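PDB 5YTI: flagellar hook associated protein type 3 FlgL from Legionella pneumophila subsp. pneumophila, which probably serves as a structural protein of the bacterial flagellum, as a hook-associated member of the flagellin family. Local coordinates for residues I52-R66 with E356-L370. Residues are numbered along the deposited sequence; the frame is centred on the assembly and turned at random. Where two conformers were deposited one is given.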
loop_
_atom_site.group_PDB
_atom_site.type_symbol
_atom_site.label_atom_id
_atom_site.label_comp_id
_atom_site.label_asym_id
_atom_site.label_seq_id
_atom_site.Cartn_x
_atom_site.Cartn_y
_atom_site.Cartn_z
ATOM N N ILE A 52 17.550 36.726 26.365
ATOM C CA ILE A 52 17.073 37.241 25.097
ATOM C C ILE A 52 18.135 37.108 24.006
ATOM O O ILE A 52 17.859 36.550 22.952
ATOM C CB ILE A 52 16.663 38.694 25.215
ATOM C CG1 ILE A 52 15.533 38.836 26.219
ATOM C CG2 ILE A 52 16.159 39.172 23.875
ATOM C CD1 ILE A 52 15.227 40.275 26.554
ATOM N N LYS A 53 19.346 37.600 24.251
ATOM C CA LYS A 53 20.482 37.271 23.374
ATOM C C LYS A 53 20.370 35.791 22.865
ATOM O O LYS A 53 20.406 35.558 21.649
ATOM C CB LYS A 53 21.837 37.553 24.082
ATOM C CG LYS A 53 23.069 37.707 23.176
ATOM C CD LYS A 53 24.248 38.396 23.903
ATOM C CE LYS A 53 25.376 37.460 24.374
ATOM N N GLN A 54 20.212 34.807 23.768
ATOM C CA GLN A 54 20.194 33.373 23.363
ATOM C C GLN A 54 18.866 32.977 22.688
ATOM O O GLN A 54 18.815 31.950 22.018
ATOM C CB GLN A 54 20.535 32.404 24.532
ATOM C CG GLN A 54 21.196 31.095 24.080
ATOM N N ARG A 55 17.817 33.792 22.865
ATOM C CA ARG A 55 16.500 33.578 22.224
ATOM C C ARG A 55 16.618 33.999 20.773
ATOM O O ARG A 55 16.264 33.270 19.855
ATOM C CB ARG A 55 15.378 34.404 22.898
ATOM C CG ARG A 55 13.965 33.833 22.715
ATOM C CD ARG A 55 12.804 34.753 23.148
ATOM N NE ARG A 55 12.973 35.417 24.450
ATOM C CZ ARG A 55 12.829 34.850 25.655
ATOM N NH1 ARG A 55 12.511 33.560 25.795
ATOM N NH2 ARG A 55 13.027 35.592 26.747
ATOM N N ILE A 56 17.142 35.196 20.576
ATOM C CA ILE A 56 17.446 35.665 19.251
ATOM C C ILE A 56 18.417 34.693 18.562
ATOM O O ILE A 56 18.269 34.453 17.376
ATOM C CB ILE A 56 17.985 37.100 19.302
ATOM C CG1 ILE A 56 16.928 38.035 19.887
ATOM C CG2 ILE A 56 18.379 37.589 17.925
ATOM C CD1 ILE A 56 17.549 39.304 20.421
ATOM N N ASN A 57 19.378 34.104 19.271
ATOM C CA ASN A 57 20.256 33.114 18.633
ATOM C C ASN A 57 19.439 31.882 18.208
ATOM O O ASN A 57 19.666 31.303 17.130
ATOM C CB ASN A 57 21.413 32.690 19.545
ATOM C CG ASN A 57 22.487 33.751 19.663
ATOM O OD1 ASN A 57 22.844 34.380 18.672
ATOM N ND2 ASN A 57 23.018 33.947 20.879
ATOM N N ASN A 58 18.485 31.481 19.047
ATOM C CA ASN A 58 17.553 30.396 18.681
ATOM C C ASN A 58 16.734 30.762 17.413
ATOM O O ASN A 58 16.643 29.955 16.477
ATOM C CB ASN A 58 16.632 30.012 19.871
ATOM C CG ASN A 58 17.346 29.165 20.911
ATOM O OD1 ASN A 58 18.117 28.281 20.560
ATOM N ND2 ASN A 58 17.105 29.433 22.185
ATOM N N ILE A 59 16.180 31.980 17.385
ATOM C CA ILE A 59 15.364 32.459 16.268
ATOM C C ILE A 59 16.096 32.456 14.926
ATOM O O ILE A 59 15.504 32.145 13.898
ATOM C CB ILE A 59 14.837 33.880 16.514
ATOM C CG1 ILE A 59 13.816 33.871 17.641
ATOM C CG2 ILE A 59 14.197 34.434 15.248
ATOM C CD1 ILE A 59 13.233 35.239 17.947
ATOM N N GLU A 60 17.375 32.809 14.918
ATOM C CA GLU A 60 18.138 32.822 13.669
ATOM C C GLU A 60 18.241 31.414 13.101
ATOM O O GLU A 60 18.231 31.228 11.878
ATOM C CB GLU A 60 19.531 33.417 13.897
ATOM C CG GLU A 60 19.493 34.909 14.195
ATOM C CD GLU A 60 20.696 35.393 14.968
ATOM O OE1 GLU A 60 21.554 34.561 15.336
ATOM O OE2 GLU A 60 20.773 36.612 15.221
ATOM N N LEU A 61 18.336 30.441 14.006
ATOM C CA LEU A 61 18.446 29.036 13.652
ATOM C C LEU A 61 17.100 28.491 13.138
ATOM O O LEU A 61 17.048 27.707 12.160
ATOM C CB LEU A 61 18.911 28.236 14.880
ATOM C CG LEU A 61 18.971 26.717 14.693
ATOM C CD1 LEU A 61 20.062 26.355 13.691
ATOM C CD2 LEU A 61 19.160 25.994 16.020
ATOM N N PHE A 62 16.027 28.897 13.822
ATOM C CA PHE A 62 14.665 28.535 13.445
ATOM C C PHE A 62 14.326 29.097 12.041
ATOM O O PHE A 62 13.812 28.362 11.193
ATOM C CB PHE A 62 13.628 29.021 14.502
ATOM C CG PHE A 62 13.682 28.304 15.861
ATOM C CD1 PHE A 62 14.438 27.136 16.068
ATOM C CD2 PHE A 62 12.919 28.791 16.934
ATOM C CE1 PHE A 62 14.458 26.507 17.315
ATOM C CE2 PHE A 62 12.943 28.164 18.171
ATOM C CZ PHE A 62 13.715 27.024 18.363
ATOM N N GLN A 63 14.632 30.379 11.796
ATOM C CA GLN A 63 14.502 30.994 10.446
ATOM C C GLN A 63 15.423 30.351 9.373
ATOM O O GLN A 63 14.997 30.148 8.237
ATOM C CB GLN A 63 14.750 32.523 10.485
ATOM C CG GLN A 63 14.045 33.280 11.608
ATOM C CD GLN A 63 13.466 34.606 11.171
ATOM O OE1 GLN A 63 12.452 34.639 10.454
ATOM N NE2 GLN A 63 14.080 35.708 11.616
ATOM N N ASN A 64 16.673 30.051 9.737
ATOM C CA ASN A 64 17.613 29.351 8.850
ATOM C C ASN A 64 17.056 27.951 8.530
ATOM O O ASN A 64 16.906 27.582 7.366
ATOM C CB ASN A 64 19.016 29.274 9.499
ATOM C CG ASN A 64 20.163 29.141 8.478
ATOM O OD1 ASN A 64 20.495 30.100 7.751
ATOM N ND2 ASN A 64 20.811 27.962 8.460
ATOM N N ASN A 65 16.704 27.187 9.558
ATOM C CA ASN A 65 16.100 25.876 9.344
ATOM C C ASN A 65 14.847 25.897 8.422
ATOM O O ASN A 65 14.667 24.971 7.602
ATOM C CB ASN A 65 15.770 25.216 10.691
ATOM C CG ASN A 65 16.977 24.569 11.345
ATOM O OD1 ASN A 65 18.049 24.463 10.749
ATOM N ND2 ASN A 65 16.801 24.129 12.588
ATOM N N ARG A 66 13.999 26.932 8.581
ATOM C CA ARG A 66 12.785 27.113 7.761
ATOM C C ARG A 66 13.159 27.401 6.316
ATOM O O ARG A 66 12.748 26.682 5.421
ATOM C CB ARG A 66 11.902 28.252 8.303
ATOM C CG ARG A 66 10.900 28.811 7.295
ATOM C CD ARG A 66 10.132 30.025 7.825
ATOM N NE ARG A 66 10.919 31.263 7.791
ATOM C CZ ARG A 66 11.335 31.930 8.870
ATOM N NH1 ARG A 66 11.023 31.513 10.075
ATOM N NH2 ARG A 66 12.050 33.028 8.739
ATOM N N GLU A 356 7.078 31.368 9.247
ATOM C CA GLU A 356 7.754 32.624 8.840
ATOM C C GLU A 356 7.078 33.866 9.460
ATOM O O GLU A 356 7.773 34.829 9.806
ATOM C CB GLU A 356 7.835 32.739 7.292
ATOM C CG GLU A 356 8.735 33.840 6.719
ATOM C CD GLU A 356 8.965 33.710 5.207
ATOM O OE1 GLU A 356 8.197 32.997 4.508
ATOM O OE2 GLU A 356 9.926 34.332 4.703
ATOM N N LYS A 357 5.741 33.835 9.605
ATOM C CA LYS A 357 4.983 34.935 10.240
ATOM C C LYS A 357 5.123 34.886 11.766
ATOM O O LYS A 357 5.124 35.934 12.429
ATOM C CB LYS A 357 3.489 34.917 9.856
ATOM C CG LYS A 357 2.647 36.010 10.528
ATOM N N ALA A 358 5.247 33.674 12.310
ATOM C CA ALA A 358 5.300 33.463 13.759
ATOM C C ALA A 358 6.690 33.725 14.351
ATOM O O ALA A 358 6.813 34.020 15.538
ATOM C CB ALA A 358 4.856 32.053 14.098
ATOM N N ASN A 359 7.736 33.585 13.535
ATOM C CA ASN A 359 9.100 33.921 13.958
ATOM C C ASN A 359 9.378 35.423 13.796
ATOM O O ASN A 359 10.183 35.981 14.511
ATOM C CB ASN A 359 10.133 33.082 13.190
ATOM C CG ASN A 359 10.151 31.622 13.636
ATOM O OD1 ASN A 359 9.502 31.252 14.618
ATOM N ND2 ASN A 359 10.902 30.794 12.928
ATOM N N ASN A 360 8.712 36.095 12.863
ATOM C CA ASN A 360 8.845 37.545 12.810
ATOM C C ASN A 360 7.955 38.180 13.911
ATOM O O ASN A 360 8.176 39.330 14.261
ATOM C CB ASN A 360 8.578 38.130 11.389
ATOM C CG ASN A 360 9.841 38.164 10.489
ATOM O OD1 ASN A 360 10.954 38.529 10.923
ATOM N ND2 ASN A 360 9.657 37.799 9.212
ATOM N N ASP A 361 6.973 37.441 14.454
ATOM C CA ASP A 361 6.132 37.919 15.603
ATOM C C ASP A 361 6.908 37.827 16.938
ATOM O O ASP A 361 6.805 38.712 17.800
ATOM C CB ASP A 361 4.811 37.108 15.762
ATOM C CG ASP A 361 3.661 37.576 14.842
ATOM O OD1 ASP A 361 3.638 38.743 14.412
ATOM O OD2 ASP A 361 2.752 36.754 14.568
ATOM N N TYR A 362 7.672 36.736 17.078
ATOM C CA TYR A 362 8.462 36.373 18.277
ATOM C C TYR A 362 9.799 37.143 18.344
ATOM O O TYR A 362 10.483 37.130 19.364
ATOM C CB TYR A 362 8.702 34.843 18.267
ATOM C CG TYR A 362 9.298 34.189 19.520
ATOM C CD1 TYR A 362 8.931 34.598 20.808
ATOM C CD2 TYR A 362 10.195 33.112 19.410
ATOM C CE1 TYR A 362 9.469 33.987 21.939
ATOM C CE2 TYR A 362 10.730 32.495 20.535
ATOM C CZ TYR A 362 10.361 32.936 21.793
ATOM O OH TYR A 362 10.880 32.329 22.907
ATOM N N LEU A 363 10.167 37.803 17.249
ATOM C CA LEU A 363 11.320 38.709 17.208
ATOM C C LEU A 363 10.855 40.157 17.397
ATOM O O LEU A 363 11.427 40.907 18.186
ATOM C CB LEU A 363 12.010 38.565 15.855
ATOM C CG LEU A 363 13.251 39.386 15.538
ATOM C CD1 LEU A 363 14.459 38.718 16.165
ATOM C CD2 LEU A 363 13.401 39.510 14.021
ATOM N N ASP A 364 9.813 40.548 16.663
ATOM C CA ASP A 364 9.209 41.856 16.849
ATOM C C ASP A 364 8.927 41.999 18.373
ATOM O O ASP A 364 9.078 43.100 18.921
ATOM C CB ASP A 364 7.927 42.055 15.988
ATOM C CG ASP A 364 8.199 42.314 14.442
ATOM O OD1 ASP A 364 9.349 42.309 13.935
ATOM O OD2 ASP A 364 7.204 42.514 13.706
ATOM N N ILE A 365 8.567 40.893 19.053
ATOM C CA ILE A 365 8.374 40.901 20.527
ATOM C C ILE A 365 9.670 40.968 21.344
ATOM O O ILE A 365 9.711 41.620 22.377
ATOM C CB ILE A 365 7.577 39.674 21.038
ATOM C CG1 ILE A 365 6.102 39.794 20.636
ATOM C CG2 ILE A 365 7.684 39.545 22.564
ATOM C CD1 ILE A 365 5.157 38.861 21.378
ATOM N N SER A 366 10.712 40.264 20.916
ATOM C CA SER A 366 12.001 40.334 21.609
ATOM C C SER A 366 12.670 41.686 21.405
ATOM O O SER A 366 13.406 42.148 22.271
ATOM C CB SER A 366 12.949 39.217 21.143
ATOM O OG SER A 366 12.468 37.926 21.508
ATOM N N ALA A 367 12.445 42.320 20.263
ATOM C CA ALA A 367 13.004 43.645 20.052
ATOM C C ALA A 367 12.402 44.626 21.051
ATOM O O ALA A 367 13.097 45.501 21.569
ATOM C CB ALA A 367 12.750 44.120 18.632
ATOM N N ALA A 368 11.109 44.475 21.324
ATOM C CA ALA A 368 10.404 45.390 22.209
ATOM C C ALA A 368 10.756 45.148 23.682
ATOM O O ALA A 368 10.802 46.091 24.470
ATOM C CB ALA A 368 8.903 45.305 21.984
ATOM N N THR A 369 11.006 43.888 24.044
ATOM C CA THR A 369 11.564 43.546 25.364
ATOM C C THR A 369 12.959 44.207 25.540
ATOM O O THR A 369 13.290 44.653 26.643
ATOM C CB THR A 369 11.609 41.996 25.613
ATOM O OG1 THR A 369 10.304 41.432 25.457
ATOM C CG2 THR A 369 12.068 41.655 27.021
ATOM N N LEU A 370 13.759 44.301 24.473
ATOM C CA LEU A 370 15.033 45.035 24.562
ATOM C C LEU A 370 14.819 46.547 24.705
ATOM O O LEU A 370 15.403 47.135 25.602
ATOM C CB LEU A 370 15.960 44.743 23.370
ATOM C CG LEU A 370 16.651 43.372 23.283
ATOM C CD1 LEU A 370 17.459 43.310 22.001
ATOM C CD2 LEU A 370 17.550 43.078 24.476
#
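Arg55 and Tyr362 both swing CG trans to the backbone N (chi1 -156° and -170°), which sends the two side chains across the gap between their helices to meet at about a right angle. The aliphatic part of Arg55 lies obliquely against the phenol, with Arg55 CD 3.6 Å from Tyr362 CE1, while the edge of the guanidinium is turned toward the hydroxyls of Tyr362 and Ser366 without bonding to either. Ser366 OG instead turns back into its own helix, where it donates to Tyr362 O at 3.0 Å. One turn further along, Ile59 drives its CD1 methyl into the angle between Tyr362 and Leu363, with Tyr362 CD2 4.0 Å away.

The pairing joins the start of helix 49-96 to the end of helix 316-374. Segments 52-66 and 356-370 run nearly antiparallel (165°), their axes coming within 10.4 Å at closest approach, and form part of the long helical rod in which, as in flagellins, N-terminal and C-terminal helices lie side by side.

Toward the modelled chain ends the seam is largely aliphatic: Ile56 CD1 approaches Leu370 CD1 at 4.3 Å, and Ile52 lies alongside Leu370, the two pointing opposite ways, while its CD1 methyl also meets Thr369 CG2 at 3.5 Å. The Thr369 hydroxyl is engaged within its own helix, since Thr369 OG1 and Thr369 N both hydrogen-bond to Ile365 O, one from each side of its carbonyl plane. At the other end the interface becomes polar. Buried Asn359 sets ND2 3.6 Å from Phe62 CB and donates from it to Val167 O, tying the helix pair to strand 164-168. In the conformer described, Arg66 lays one guanidinium face over the backbone and CB of Glu356; its NE stays 4.5 Å from Glu356 OE2, too far for a salt bridge.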